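Local coordinates for protein cycloalternan-forming enzyme (Listeria monocytogenes serovar 1/2a, PDB 5F7U) that belongs to the glycoside hydrolase family 31 enzymes, a multidomain protein with a TIM-barrel domain, beta-rich flanking domains and a family 6 carbohydrate-binding module, at residues L149-E154 against L159-S164; D132-N137 against V187-E192; N240-P245 against L333-I338; L194-Q199 against M205-A210; V288-S293 against N344-N349. The protein carries 1 engineered substitution. All coordinates share one frame; numbering follows the deposited sequence.

Interaction 1: L149-E154 against L159-S164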
# COMPACT_ATOMS: atom_id res chain seq x y z
N LEU A 149 33.51 -7.98 -7.23
CA LEU A 149 32.20 -7.33 -7.32
C LEU A 149 31.77 -7.33 -8.79
O LEU A 149 32.47 -6.81 -9.64
CB LEU A 149 32.27 -5.91 -6.80
CG LEU A 149 30.96 -5.10 -6.88
CD1 LEU A 149 29.85 -5.73 -6.03
CD2 LEU A 149 31.23 -3.68 -6.40
N TYR A 150 30.59 -7.89 -9.04
CA TYR A 150 30.07 -7.99 -10.40
C TYR A 150 28.99 -6.96 -10.63
O TYR A 150 28.07 -6.84 -9.81
CB TYR A 150 29.45 -9.36 -10.62
CG TYR A 150 30.44 -10.46 -10.50
CD1 TYR A 150 31.21 -10.84 -11.60
CD2 TYR A 150 30.58 -11.15 -9.30
CE1 TYR A 150 32.12 -11.88 -11.49
CE2 TYR A 150 31.49 -12.20 -9.19
CZ TYR A 150 32.26 -12.54 -10.28
OH TYR A 150 33.14 -13.58 -10.18
N LEU A 151 29.08 -6.27 -11.76
CA LEU A 151 28.08 -5.27 -12.14
C LEU A 151 27.39 -5.76 -13.39
O LEU A 151 28.04 -6.21 -14.33
CB LEU A 151 28.74 -3.92 -12.43
CG LEU A 151 29.76 -3.34 -11.45
CD1 LEU A 151 30.29 -2.00 -11.95
CD2 LEU A 151 29.17 -3.18 -10.06
N SER A 152 26.06 -5.66 -13.40
CA SER A 152 25.28 -5.96 -14.58
C SER A 152 24.08 -5.02 -14.63
O SER A 152 23.73 -4.39 -13.63
CB SER A 152 24.83 -7.43 -14.60
OG SER A 152 24.05 -7.75 -13.46
N PHE A 153 23.44 -4.96 -15.79
CA PHE A 153 22.28 -4.10 -15.97
C PHE A 153 21.03 -4.93 -16.16
O PHE A 153 20.85 -5.55 -17.18
CB PHE A 153 22.52 -3.13 -17.15
CG PHE A 153 23.56 -2.10 -16.84
CD1 PHE A 153 23.24 -0.96 -16.09
CD2 PHE A 153 24.89 -2.28 -17.25
CE1 PHE A 153 24.21 -0.01 -15.77
CE2 PHE A 153 25.87 -1.34 -16.93
CZ PHE A 153 25.53 -0.20 -16.19
N GLU A 154 20.16 -4.93 -15.15
CA GLU A 154 18.84 -5.53 -15.30
C GLU A 154 18.07 -4.80 -16.42
O GLU A 154 17.34 -5.42 -17.19
CB GLU A 154 18.10 -5.50 -13.95
CG GLU A 154 16.76 -6.25 -13.93
CD GLU A 154 15.60 -5.45 -14.48
OE1 GLU A 154 15.66 -4.21 -14.49
OE2 GLU A 154 14.61 -6.06 -14.94
N LEU A 159 20.78 -0.97 -12.12
CA LEU A 159 22.10 -1.57 -11.91
C LEU A 159 22.03 -2.66 -10.85
O LEU A 159 21.45 -2.45 -9.80
CB LEU A 159 23.09 -0.49 -11.50
CG LEU A 159 24.50 -0.91 -11.05
CD1 LEU A 159 25.31 -1.43 -12.23
CD2 LEU A 159 25.21 0.27 -10.39
N ARG A 160 22.64 -3.80 -11.13
CA ARG A 160 22.70 -4.90 -10.17
C ARG A 160 24.15 -5.09 -9.72
O ARG A 160 25.05 -5.20 -10.54
CB ARG A 160 22.20 -6.20 -10.81
CG ARG A 160 22.02 -7.35 -9.83
CD ARG A 160 21.68 -8.59 -10.62
NE ARG A 160 21.30 -9.70 -9.76
CZ ARG A 160 20.84 -10.86 -10.23
NH1 ARG A 160 20.72 -11.05 -11.55
NH2 ARG A 160 20.48 -11.81 -9.38
N MET A 161 24.35 -5.16 -8.41
CA MET A 161 25.66 -5.46 -7.82
C MET A 161 25.66 -6.81 -7.15
O MET A 161 24.77 -7.09 -6.36
CB MET A 161 25.96 -4.44 -6.71
CG MET A 161 26.90 -3.35 -7.13
SD MET A 161 26.05 -2.24 -8.23
CE MET A 161 25.07 -1.36 -7.00
N GLU A 162 26.68 -7.63 -7.44
CA GLU A 162 26.77 -8.95 -6.84
C GLU A 162 28.18 -9.11 -6.31
O GLU A 162 29.16 -9.04 -7.07
CB GLU A 162 26.42 -10.05 -7.84
CG GLU A 162 24.94 -10.07 -8.23
CD GLU A 162 24.68 -11.03 -9.36
OE1 GLU A 162 24.92 -10.67 -10.54
OE2 GLU A 162 24.28 -12.16 -9.06
N LEU A 163 28.28 -9.24 -4.99
CA LEU A 163 29.61 -9.32 -4.36
C LEU A 163 29.86 -10.76 -3.92
O LEU A 163 29.05 -11.35 -3.19
CB LEU A 163 29.68 -8.38 -3.15
CG LEU A 163 30.98 -8.50 -2.34
CD1 LEU A 163 32.18 -7.86 -3.07
CD2 LEU A 163 30.76 -7.89 -0.95
N SER A 164 31.01 -11.29 -4.36
CA SER A 164 31.54 -12.59 -3.91
C SER A 164 32.82 -12.32 -3.09
O SER A 164 33.88 -12.08 -3.68
CB SER A 164 31.91 -13.45 -5.14
OG SER A 164 32.50 -14.69 -4.77
O HOH W 1 25.71 -8.25 -11.41
O HOH W 2 21.94 -9.41 -13.86
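Tyr150 and Glu162 exchange backbone hydrogen bonds, Tyr150 N to Glu162 O at 2.7 Å and Glu162 N to Tyr150 O at 2.9 Å; Ser152 and Arg160 form the next such pair, making this an antiparallel beta hairpin whose strand directions differ by 161°. Apolar contacts cover the face bearing Leu149, Leu151, Phe153, Leu159, Met161 and Leu163. There Leu151 CD2 runs alongside Met161 CG at 3.7 Å, and Leu159 CD1 lies over one face of the Phe153 ring, 4.0 Å from CE1. Polar contacts occupy the other face. A chi1 of 59° sets Ser152 OG between the backbone N and the carbonyl carbon, 2.7 Å from each of two waters; one also bonds Glu162 OE1, and the other accepts from Arg160 NH1 at 3.1 Å, at the guanidinium edge. Arg160 NH2 makes a salt bridge to Asp334, and Glu162 OE2 bonds His172. Strands 134-140 and 333-338 flank the hairpin through backbone hydrogen bonds, while Met205 of strand 203-209 packs on Leu151, Leu159 and Met161.

Interaction 2: D132-N137 against V187-E192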
# COMPACT_ATOMS: atom_id res chain seq x y z
N ASP A 132 28.45 -8.73 -21.05
CA ASP A 132 27.11 -8.76 -20.45
C ASP A 132 27.21 -8.57 -18.94
O ASP A 132 26.22 -8.74 -18.20
CB ASP A 132 26.40 -10.09 -20.78
CG ASP A 132 27.17 -11.33 -20.29
OD1 ASP A 132 28.31 -11.21 -19.75
OD2 ASP A 132 26.63 -12.45 -20.44
N SER A 133 28.42 -8.23 -18.49
CA SER A 133 28.74 -8.10 -17.07
C SER A 133 30.15 -7.58 -16.93
O SER A 133 31.01 -7.86 -17.77
CB SER A 133 28.64 -9.47 -16.37
OG SER A 133 29.17 -9.39 -15.06
N ILE A 134 30.40 -6.85 -15.84
CA ILE A 134 31.74 -6.34 -15.54
C ILE A 134 32.18 -6.90 -14.19
O ILE A 134 31.40 -6.89 -13.24
CB ILE A 134 31.75 -4.80 -15.49
CG1 ILE A 134 31.32 -4.21 -16.84
CG2 ILE A 134 33.14 -4.27 -15.11
CD1 ILE A 134 30.99 -2.74 -16.75
N THR A 135 33.42 -7.39 -14.10
CA THR A 135 33.98 -7.85 -12.83
C THR A 135 34.95 -6.81 -12.32
O THR A 135 35.86 -6.39 -13.04
CB THR A 135 34.77 -9.16 -13.02
OG1 THR A 135 33.89 -10.14 -13.58
CG2 THR A 135 35.38 -9.67 -11.69
N LEU A 136 34.78 -6.42 -11.06
CA LEU A 136 35.80 -5.60 -10.39
C LEU A 136 36.56 -6.52 -9.45
O LEU A 136 35.99 -7.02 -8.49
CB LEU A 136 35.16 -4.44 -9.63
CG LEU A 136 34.18 -3.53 -10.38
CD1 LEU A 136 33.64 -2.43 -9.46
CD2 LEU A 136 34.83 -2.89 -11.60
N ASN A 137 37.83 -6.78 -9.76
CA ASN A 137 38.69 -7.57 -8.88
C ASN A 137 39.21 -6.66 -7.78
O ASN A 137 39.73 -5.58 -8.07
CB ASN A 137 39.83 -8.19 -9.68
CG ASN A 137 39.34 -9.28 -10.62
OD1 ASN A 137 38.78 -10.28 -10.18
ND2 ASN A 137 39.55 -9.09 -11.91
N VAL A 187 37.03 3.91 -12.97
CA VAL A 187 36.32 3.28 -14.08
C VAL A 187 34.91 3.87 -14.11
O VAL A 187 34.28 4.00 -13.07
CB VAL A 187 36.34 1.72 -14.02
CG1 VAL A 187 35.84 1.19 -12.68
CG2 VAL A 187 35.57 1.11 -15.18
N THR A 188 34.46 4.26 -15.31
CA THR A 188 33.13 4.81 -15.50
C THR A 188 32.36 3.90 -16.43
O THR A 188 32.85 3.56 -17.50
CB THR A 188 33.18 6.25 -16.03
OG1 THR A 188 33.95 7.05 -15.13
CG2 THR A 188 31.76 6.84 -16.18
N VAL A 189 31.16 3.52 -16.00
CA VAL A 189 30.27 2.64 -16.77
C VAL A 189 29.03 3.45 -17.13
O VAL A 189 28.35 3.97 -16.25
CB VAL A 189 29.91 1.37 -15.98
CG1 VAL A 189 29.12 0.40 -16.84
CG2 VAL A 189 31.19 0.70 -15.48
N THR A 190 28.76 3.52 -18.42
CA THR A 190 27.75 4.42 -18.95
C THR A 190 26.70 3.68 -19.77
O THR A 190 27.03 2.84 -20.60
CB THR A 190 28.46 5.51 -19.78
OG1 THR A 190 29.35 6.22 -18.91
CG2 THR A 190 27.47 6.48 -20.43
N THR A 191 25.43 4.02 -19.54
CA THR A 191 24.35 3.64 -20.46
C THR A 191 23.62 4.92 -20.86
O THR A 191 23.96 6.02 -20.39
CB THR A 191 23.34 2.66 -19.82
OG1 THR A 191 22.61 3.35 -18.78
CG2 THR A 191 24.01 1.42 -19.25
N GLU A 192 22.60 4.80 -21.70
CA GLU A 192 21.79 5.98 -22.02
C GLU A 192 21.07 6.56 -20.81
O GLU A 192 20.66 7.72 -20.84
CB GLU A 192 20.82 5.71 -23.16
CG GLU A 192 19.91 4.51 -22.98
CD GLU A 192 19.15 4.18 -24.27
OE1 GLU A 192 17.91 4.17 -24.23
OE2 GLU A 192 19.79 3.94 -25.32
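Ile134 places CG1 opposite its carbonyl carbon (chi1 -60°), and an extended chi2 of 166° carries CD1 straight out toward Val189. On the facing strand, Val189 has CG1 opposite its backbone N (chi1 -174°) and CG2 opposite its carbonyl carbon, so its two methyls form a fork. The tip of Ile134 meets both prongs: CD1 is 3.7 Å from Val189 CG1 and equally 3.7 Å from Val189 CG2. The two side chains therefore meet tip to tip. The CA atoms of this pair are 9.2 Å apart, too far for strands paired within a sheet, and no hydrogen bond crosses the contact. This spacing is that of two beta layers facing each other, as in the beta-sandwich of galactose mutarotase-like domains: strand 134-140 bonds to strands 106-129 and 148-153, whereas strand 186-190 pairs with 179-182 and 194-200. Two residues along, Leu136 and Val187 make a looser contact, with Leu136 CD2 4.3 Å from Val187 CG1. All four side chains are buried and point into the interlayer space. Val127 of strand 106-129 touches both Ile134 and Leu136, and Val180 of strand 179-182 touches both Ile134 and Val187.

Interaction 3: N240-P245 against L333-I338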
# COMPACT_ATOMS: atom_id res chain seq x y z
N ASN A 240 26.71 -2.54 3.37
CA ASN A 240 27.24 -1.41 2.63
C ASN A 240 26.73 -0.11 3.25
O ASN A 240 25.73 -0.11 4.01
CB ASN A 240 26.93 -1.50 1.13
CG ASN A 240 27.97 -0.76 0.27
OD1 ASN A 240 28.85 -0.07 0.80
ND2 ASN A 240 27.87 -0.90 -1.04
N ASN A 241 27.44 0.98 2.98
CA ASN A 241 27.21 2.27 3.62
C ASN A 241 27.25 3.34 2.57
O ASN A 241 28.12 3.33 1.70
CB ASN A 241 28.30 2.54 4.67
CG ASN A 241 28.28 1.51 5.79
OD1 ASN A 241 27.62 1.70 6.81
ND2 ASN A 241 28.97 0.39 5.59
N PHE A 242 26.31 4.28 2.68
CA PHE A 242 26.03 5.26 1.64
C PHE A 242 25.93 6.66 2.23
O PHE A 242 25.55 6.81 3.39
CB PHE A 242 24.73 4.88 0.92
CG PHE A 242 24.76 3.49 0.32
CD1 PHE A 242 25.26 3.30 -0.99
CD2 PHE A 242 24.33 2.37 1.04
CE1 PHE A 242 25.31 2.02 -1.55
CE2 PHE A 242 24.38 1.09 0.48
CZ PHE A 242 24.87 0.92 -0.82
N MET A 243 26.28 7.67 1.43
CA MET A 243 26.21 9.07 1.86
C MET A 243 24.81 9.59 1.57
O MET A 243 24.28 9.34 0.48
CB MET A 243 27.21 9.92 1.10
CG MET A 243 27.25 11.37 1.57
SD MET A 243 28.84 12.04 1.11
CE MET A 243 29.81 11.05 2.23
N THR A 244 24.22 10.31 2.53
CA THR A 244 22.88 10.87 2.34
C THR A 244 22.77 12.32 2.84
O THR A 244 23.06 12.59 4.01
CB THR A 244 21.78 9.97 2.95
OG1 THR A 244 20.53 10.67 2.92
CG2 THR A 244 22.13 9.57 4.41
N PRO A 245 22.32 13.24 1.96
CA PRO A 245 22.12 14.64 2.35
C PRO A 245 20.97 14.77 3.36
O PRO A 245 20.11 13.90 3.43
CB PRO A 245 21.78 15.34 1.03
CG PRO A 245 21.19 14.27 0.19
CD PRO A 245 21.90 13.00 0.56
N LEU A 333 26.24 -11.36 -1.87
CA LEU A 333 25.39 -10.20 -1.65
C LEU A 333 24.89 -9.73 -3.01
O LEU A 333 25.67 -9.63 -3.94
CB LEU A 333 26.18 -9.08 -0.94
CG LEU A 333 25.51 -7.70 -0.88
CD1 LEU A 333 24.26 -7.73 0.02
CD2 LEU A 333 26.48 -6.65 -0.37
N ASP A 334 23.59 -9.45 -3.11
CA ASP A 334 22.95 -9.16 -4.39
C ASP A 334 21.98 -7.99 -4.16
O ASP A 334 20.99 -8.13 -3.44
CB ASP A 334 22.21 -10.42 -4.84
CG ASP A 334 21.53 -10.29 -6.20
OD1 ASP A 334 21.65 -9.26 -6.89
OD2 ASP A 334 20.86 -11.28 -6.58
N TYR A 335 22.28 -6.83 -4.75
CA TYR A 335 21.37 -5.68 -4.58
C TYR A 335 21.28 -4.82 -5.83
O TYR A 335 22.16 -4.87 -6.70
CB TYR A 335 21.70 -4.84 -3.33
CG TYR A 335 23.00 -4.07 -3.36
CD1 TYR A 335 24.21 -4.70 -3.09
CD2 TYR A 335 23.02 -2.69 -3.64
CE1 TYR A 335 25.43 -4.01 -3.12
CE2 TYR A 335 24.23 -1.97 -3.68
CZ TYR A 335 25.42 -2.65 -3.41
OH TYR A 335 26.64 -2.01 -3.43
N TYR A 336 20.21 -4.05 -5.93
CA TYR A 336 19.96 -3.26 -7.13
C TYR A 336 19.82 -1.80 -6.75
O TYR A 336 19.23 -1.47 -5.71
CB TYR A 336 18.66 -3.68 -7.80
CG TYR A 336 18.56 -5.10 -8.29
CD1 TYR A 336 18.29 -6.17 -7.40
CD2 TYR A 336 18.65 -5.39 -9.66
CE1 TYR A 336 18.18 -7.49 -7.88
CE2 TYR A 336 18.52 -6.69 -10.14
CZ TYR A 336 18.29 -7.73 -9.25
OH TYR A 336 18.15 -9.00 -9.78
N VAL A 337 20.37 -0.93 -7.60
CA VAL A 337 20.05 0.50 -7.55
C VAL A 337 19.21 0.79 -8.80
O VAL A 337 19.67 0.62 -9.92
CB VAL A 337 21.31 1.39 -7.48
CG1 VAL A 337 20.92 2.87 -7.52
CG2 VAL A 337 22.12 1.06 -6.23
N ILE A 338 17.98 1.23 -8.56
CA ILE A 338 16.93 1.28 -9.57
C ILE A 338 16.62 2.74 -9.89
O ILE A 338 16.25 3.50 -8.99
CB ILE A 338 15.66 0.57 -9.06
CG1 ILE A 338 16.01 -0.86 -8.59
CG2 ILE A 338 14.59 0.56 -10.15
CD1 ILE A 338 14.83 -1.63 -8.01
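Asn240 opens the contact with its amide: ND2 donates to Tyr335 OH at 2.9 Å. The N-H...O angle of 133° shows a bent bond, although the hydroxyl oxygen lies in the amide plane. The two side chains cross at about a right angle, with amide and ring planes 79° apart. The carbonyl end of the Asn240 amide is held too. Asn240 OD1 accepts from the following backbone nitrogen, Asn241 N, at 2.8 Å and from Ser224 OG, while ND2 has a second partner in Glu218; together these bonds fix the rotation of a buried amide. At Phe242 the contact becomes apolar: CZ at the end of the ring approaches Tyr335 CE2 at 4.1 Å, and that carbon lies near the plane of the phenylalanine ring, at its edge. A chi1 of 69°, which sets CG between the backbone N and carbonyl carbon, turns the Tyr335 ring toward strand 240-243, bringing OH to Asn240 and CE2 to Phe242. Phe321 meets the Tyr335 ring edge-to-face. The CA atoms of Asn240 and Leu333 are 10.0 Å apart, a separation characteristic of opposed layers in a beta-sandwich, consistent with the galactose mutarotase-like fold.

Interaction 4: L194-Q199 against M205-A210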
# COMPACT_ATOMS: atom_id res chain seq x y z
N LEU A 194 22.26 5.83 -17.20
CA LEU A 194 23.10 5.86 -16.00
C LEU A 194 24.57 6.15 -16.28
O LEU A 194 25.10 5.80 -17.35
CB LEU A 194 23.00 4.52 -15.24
CG LEU A 194 21.68 4.15 -14.55
CD1 LEU A 194 21.70 2.68 -14.12
CD2 LEU A 194 21.38 5.07 -13.36
N SER A 195 25.21 6.80 -15.32
CA SER A 195 26.65 6.96 -15.32
C SER A 195 27.16 6.48 -13.96
O SER A 195 26.86 7.09 -12.93
CB SER A 195 27.03 8.42 -15.59
OG SER A 195 28.45 8.56 -15.55
N ILE A 196 27.88 5.36 -13.98
CA ILE A 196 28.38 4.74 -12.75
C ILE A 196 29.86 5.08 -12.63
O ILE A 196 30.66 4.59 -13.42
CB ILE A 196 28.16 3.21 -12.73
CG1 ILE A 196 26.71 2.84 -13.12
CG2 ILE A 196 28.54 2.63 -11.37
CD1 ILE A 196 25.61 3.53 -12.31
N GLU A 197 30.20 5.93 -11.65
CA GLU A 197 31.57 6.40 -11.47
C GLU A 197 32.19 5.68 -10.30
O GLU A 197 31.73 5.85 -9.16
CB GLU A 197 31.60 7.90 -11.22
CG GLU A 197 31.17 8.76 -12.38
CD GLU A 197 31.27 10.24 -12.08
OE1 GLU A 197 32.30 10.69 -11.51
OE2 GLU A 197 30.31 10.96 -12.42
N ILE A 198 33.23 4.90 -10.56
CA ILE A 198 33.85 4.07 -9.52
C ILE A 198 35.32 4.48 -9.35
O ILE A 198 36.13 4.24 -10.24
CB ILE A 198 33.74 2.56 -9.85
CG1 ILE A 198 32.27 2.14 -9.98
CG2 ILE A 198 34.44 1.70 -8.80
CD1 ILE A 198 32.10 0.94 -10.89
N GLN A 199 35.63 5.12 -8.23
CA GLN A 199 37.04 5.35 -7.87
C GLN A 199 37.66 4.01 -7.49
O GLN A 199 36.98 3.16 -6.92
CB GLN A 199 37.18 6.38 -6.74
CG GLN A 199 36.80 7.82 -7.12
CD GLN A 199 37.64 8.47 -8.25
OE1 GLN A 199 38.83 8.16 -8.45
NE2 GLN A 199 37.01 9.38 -8.99
N MET A 205 31.83 3.80 -5.15
CA MET A 205 30.89 3.94 -6.26
C MET A 205 29.96 5.14 -6.07
O MET A 205 29.43 5.35 -4.98
CB MET A 205 30.02 2.68 -6.35
CG MET A 205 29.01 2.72 -7.49
SD MET A 205 27.91 1.30 -7.52
CE MET A 205 29.04 -0.01 -7.98
N GLU A 206 29.79 5.91 -7.14
CA GLU A 206 28.71 6.89 -7.25
C GLU A 206 27.80 6.51 -8.40
O GLU A 206 28.28 6.22 -9.50
CB GLU A 206 29.25 8.29 -7.54
CG GLU A 206 30.14 8.88 -6.46
CD GLU A 206 30.72 10.25 -6.80
OE1 GLU A 206 30.51 10.79 -7.91
OE2 GLU A 206 31.43 10.79 -5.94
N VAL A 207 26.50 6.58 -8.16
CA VAL A 207 25.52 6.29 -9.20
C VAL A 207 24.92 7.63 -9.64
O VAL A 207 24.34 8.35 -8.84
CB VAL A 207 24.43 5.32 -8.69
CG1 VAL A 207 23.38 5.07 -9.76
CG2 VAL A 207 25.07 3.99 -8.30
N HIS A 208 25.09 7.96 -10.91
CA HIS A 208 24.58 9.18 -11.48
C HIS A 208 23.58 8.83 -12.59
O HIS A 208 23.64 7.74 -13.20
CB HIS A 208 25.71 10.01 -12.12
CG HIS A 208 26.75 10.49 -11.15
ND1 HIS A 208 26.85 11.81 -10.77
CD2 HIS A 208 27.76 9.85 -10.52
CE1 HIS A 208 27.86 11.96 -9.93
NE2 HIS A 208 28.44 10.78 -9.76
N GLN A 209 22.66 9.75 -12.85
CA GLN A 209 21.90 9.73 -14.09
C GLN A 209 22.88 10.02 -15.22
O GLN A 209 23.97 10.54 -14.98
CB GLN A 209 20.80 10.78 -14.09
CG GLN A 209 19.61 10.42 -13.22
CD GLN A 209 18.60 11.54 -13.09
OE1 GLN A 209 18.86 12.69 -13.45
NE2 GLN A 209 17.44 11.22 -12.53
N ALA A 210 22.49 9.68 -16.44
CA ALA A 210 23.36 9.90 -17.60
C ALA A 210 23.74 11.36 -17.82
O ALA A 210 24.81 11.63 -18.37
CB ALA A 210 22.73 9.30 -18.85
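A beta hairpin of the galactose mutarotase-like domain is formed here by strands 194-200 and 203-209, running antiparallel at 157° with their short axes 4.5 Å apart. Two hydrogen-bonded pairs hold the backbones together: Ser195 with His208, where Ser195 N reaches His208 O at 2.8 Å, and Glu197 with Glu206, where Glu206 N reaches Glu197 O, also at 2.8 Å. The face carrying Ile196, Ile198, Met205 and Val207 is buried and apolar. Ile196 CD1 lies beside Val207 CG1 at 3.7 Å, the two side chains pointing the same way. Met205 CG touches both Ile196 CG2, at 3.9 Å, and Ile198 CG1, and the side chain goes on to touch Leu151, Leu159 and Met161 of the hairpin opposite. On the other face the chemistry is acidic and aromatic. The carboxylates of Glu197 and Glu206 come within 4.0 Å at their OE1 atoms, a like-charge approach probably eased by Lys186, which bridges to Glu197, and Arg204, which bridges to Glu206. His208 lies against both acids while ND1 bonds Gly212 O. With CG anti to its carbonyl carbon (chi1 -67°) and the chain then extended, Glu197 brings OE2 over one face of the imidazole, offset toward the rim and not hydrogen-bonded to NE2; carboxylate and ring planes are 12° apart. At the ring edge, His208 NE2 donates to Glu206 OE1 at 2.8 Å, meeting that oxygen on its anti side.

Interaction 5: V288-S293 against N344-N349. With MG (magnesium ion), chain H.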
# COMPACT_ATOMS: atom_id res chain seq x y z
N VAL A 288 9.59 -5.65 3.48
CA VAL A 288 10.17 -5.78 2.13
C VAL A 288 11.48 -5.00 2.12
O VAL A 288 11.48 -3.84 2.51
CB VAL A 288 9.21 -5.16 1.07
CG1 VAL A 288 9.85 -5.23 -0.31
CG2 VAL A 288 7.83 -5.87 1.09
N PRO A 289 12.59 -5.61 1.68
CA PRO A 289 13.88 -4.89 1.71
C PRO A 289 14.07 -4.01 0.45
O PRO A 289 15.02 -4.20 -0.30
CB PRO A 289 14.91 -6.04 1.77
CG PRO A 289 14.24 -7.13 0.96
CD PRO A 289 12.75 -7.01 1.24
N PHE A 290 13.13 -3.09 0.24
CA PHE A 290 13.12 -2.20 -0.90
C PHE A 290 12.67 -0.85 -0.39
O PHE A 290 11.67 -0.76 0.32
CB PHE A 290 12.10 -2.70 -1.94
CG PHE A 290 11.81 -1.73 -3.07
CD1 PHE A 290 12.83 -1.18 -3.87
CD2 PHE A 290 10.48 -1.41 -3.36
CE1 PHE A 290 12.52 -0.30 -4.92
CE2 PHE A 290 10.17 -0.53 -4.42
CZ PHE A 290 11.19 0.01 -5.20
N PHE A 291 13.42 0.18 -0.74
CA PHE A 291 12.97 1.55 -0.49
C PHE A 291 13.10 2.42 -1.72
O PHE A 291 13.89 2.14 -2.62
CB PHE A 291 13.69 2.19 0.72
CG PHE A 291 15.14 2.56 0.49
CD1 PHE A 291 15.48 3.74 -0.18
CD2 PHE A 291 16.17 1.75 0.98
CE1 PHE A 291 16.80 4.09 -0.39
CE2 PHE A 291 17.50 2.10 0.79
CZ PHE A 291 17.82 3.27 0.10
N VAL A 292 12.32 3.49 -1.74
CA VAL A 292 12.40 4.50 -2.79
C VAL A 292 12.79 5.81 -2.14
O VAL A 292 12.19 6.19 -1.12
CB VAL A 292 11.04 4.66 -3.51
CG1 VAL A 292 11.06 5.86 -4.47
CG2 VAL A 292 10.69 3.38 -4.26
N SER A 293 13.80 6.47 -2.72
CA SER A 293 14.21 7.79 -2.24
C SER A 293 13.65 8.87 -3.13
O SER A 293 13.59 8.71 -4.35
CB SER A 293 15.74 7.89 -2.19
OG SER A 293 16.14 9.25 -2.11
N ASN A 344 7.20 6.33 -10.05
CA ASN A 344 6.35 5.19 -10.28
C ASN A 344 6.98 4.18 -11.22
O ASN A 344 6.75 2.97 -11.09
CB ASN A 344 4.99 5.66 -10.77
CG ASN A 344 4.27 6.44 -9.70
OD1 ASN A 344 4.13 5.95 -8.57
ND2 ASN A 344 3.85 7.66 -10.02
N ASP A 345 7.81 4.69 -12.13
CA ASP A 345 8.59 3.83 -13.01
C ASP A 345 9.67 3.06 -12.24
O ASP A 345 10.00 1.92 -12.61
CB ASP A 345 9.23 4.64 -14.13
CG ASP A 345 9.69 3.77 -15.27
OD1 ASP A 345 8.92 2.86 -15.65
OD2 ASP A 345 10.81 3.99 -15.76
N ILE A 346 10.20 3.66 -11.16
CA ILE A 346 11.14 2.95 -10.29
C ILE A 346 10.43 1.75 -9.67
O ILE A 346 10.95 0.63 -9.67
CB ILE A 346 11.76 3.88 -9.22
CG1 ILE A 346 12.72 4.87 -9.91
CG2 ILE A 346 12.45 3.09 -8.10
CD1 ILE A 346 13.17 6.02 -9.01
N VAL A 347 9.21 1.98 -9.18
CA VAL A 347 8.37 0.88 -8.67
C VAL A 347 8.10 -0.18 -9.74
O VAL A 347 8.20 -1.39 -9.45
CB VAL A 347 7.07 1.39 -8.00
CG1 VAL A 347 6.26 0.22 -7.42
CG2 VAL A 347 7.46 2.34 -6.88
N ASN A 348 7.77 0.25 -10.96
CA ASN A 348 7.60 -0.70 -12.05
C ASN A 348 8.85 -1.57 -12.25
O ASN A 348 8.73 -2.79 -12.40
CB ASN A 348 7.23 -0.01 -13.35
CG ASN A 348 6.94 -0.99 -14.45
OD1 ASN A 348 5.98 -1.77 -14.36
ND2 ASN A 348 7.80 -1.02 -15.47
N ASN A 349 10.03 -0.94 -12.25
CA ASN A 349 11.28 -1.69 -12.43
C ASN A 349 11.50 -2.69 -11.31
O ASN A 349 11.95 -3.81 -11.55
CB ASN A 349 12.48 -0.74 -12.61
CG ASN A 349 12.38 0.08 -13.89
OD1 ASN A 349 11.63 -0.29 -14.80
ND2 ASN A 349 13.11 1.19 -13.96
MG MG H . 11.66 0.08 -16.92
O HOH W 3 9.76 0.70 -16.90
O HOH W 4 12.27 2.04 -16.78
O HOH W 5 11.67 0.21 -19.04
O HOH W 6 13.69 -0.47 -16.82
O HOH W 7 11.03 -1.82 -17.20
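Strand 290-293 and helix 344-349 run nearly antiparallel, at 159°, with their short axes 9.7 Å apart, a distance bridged by side chains alone. Val292 and Ile346, whose CA atoms are 7.8 Å apart, lie at the centre: Val292 CG2 is 4.2 Å from Ile346 CG2. The same valine methyl also reaches Val347 CG2 at 4.3 Å, so one branch touches two successive helix residues. Phe290 contributes less closely, its CZ 4.4 Å from Ile346 CG2, with that methyl near the ring plane at the edge. Tyr350 stacks on the Phe290 ring. This is a helix packed on a beta strand: helix 343-354 follows strand 333-338, and Ile338 of that strand also touches Phe290 and Ile346. The helix additionally carries a magnesium ion. Asn349 OD1 binds the metal at 2.2 Å, and five waters complete an octahedral shell, one of them directly across from OD1. With CG anti to the carbonyl carbon (chi1 -65°), Asn349 turns OD1 to the metal, and the bond from ND2 to Ser339 O helps fix the amide's rotation. Asp345, one turn earlier, takes part through water: each carboxylate oxygen accepts from a different metal-bound water at 2.6 Å. Those two waters accept in turn from Asn348 ND2 and Asn349 ND2.

In the fold
Interactions 1 and 4 are hairpins zipped by backbone hydrogen bonds, and their apolar faces meet, with Leu151 CD1 3.6 Å from Ile198 CD1. Interactions 2 and 3 instead span facing layers through side chains, the former purely apolar and the latter with a buried amide-phenol bond. Strand neighbours tie them together: 134-140 beside 148-153 links 1 to 2, 158-164 beside 333-338 links 1 to 3, and 186-190 beside 194-200 links 2 to 4. Interactions 1, 2, 3 and 5 are buried contacts; 4 is partly buried, with charged groups on its outer face. Interaction 5 joins helix to strand and touches interaction 3 through Ile338; its centre lies about 23 Å from that of interaction 2.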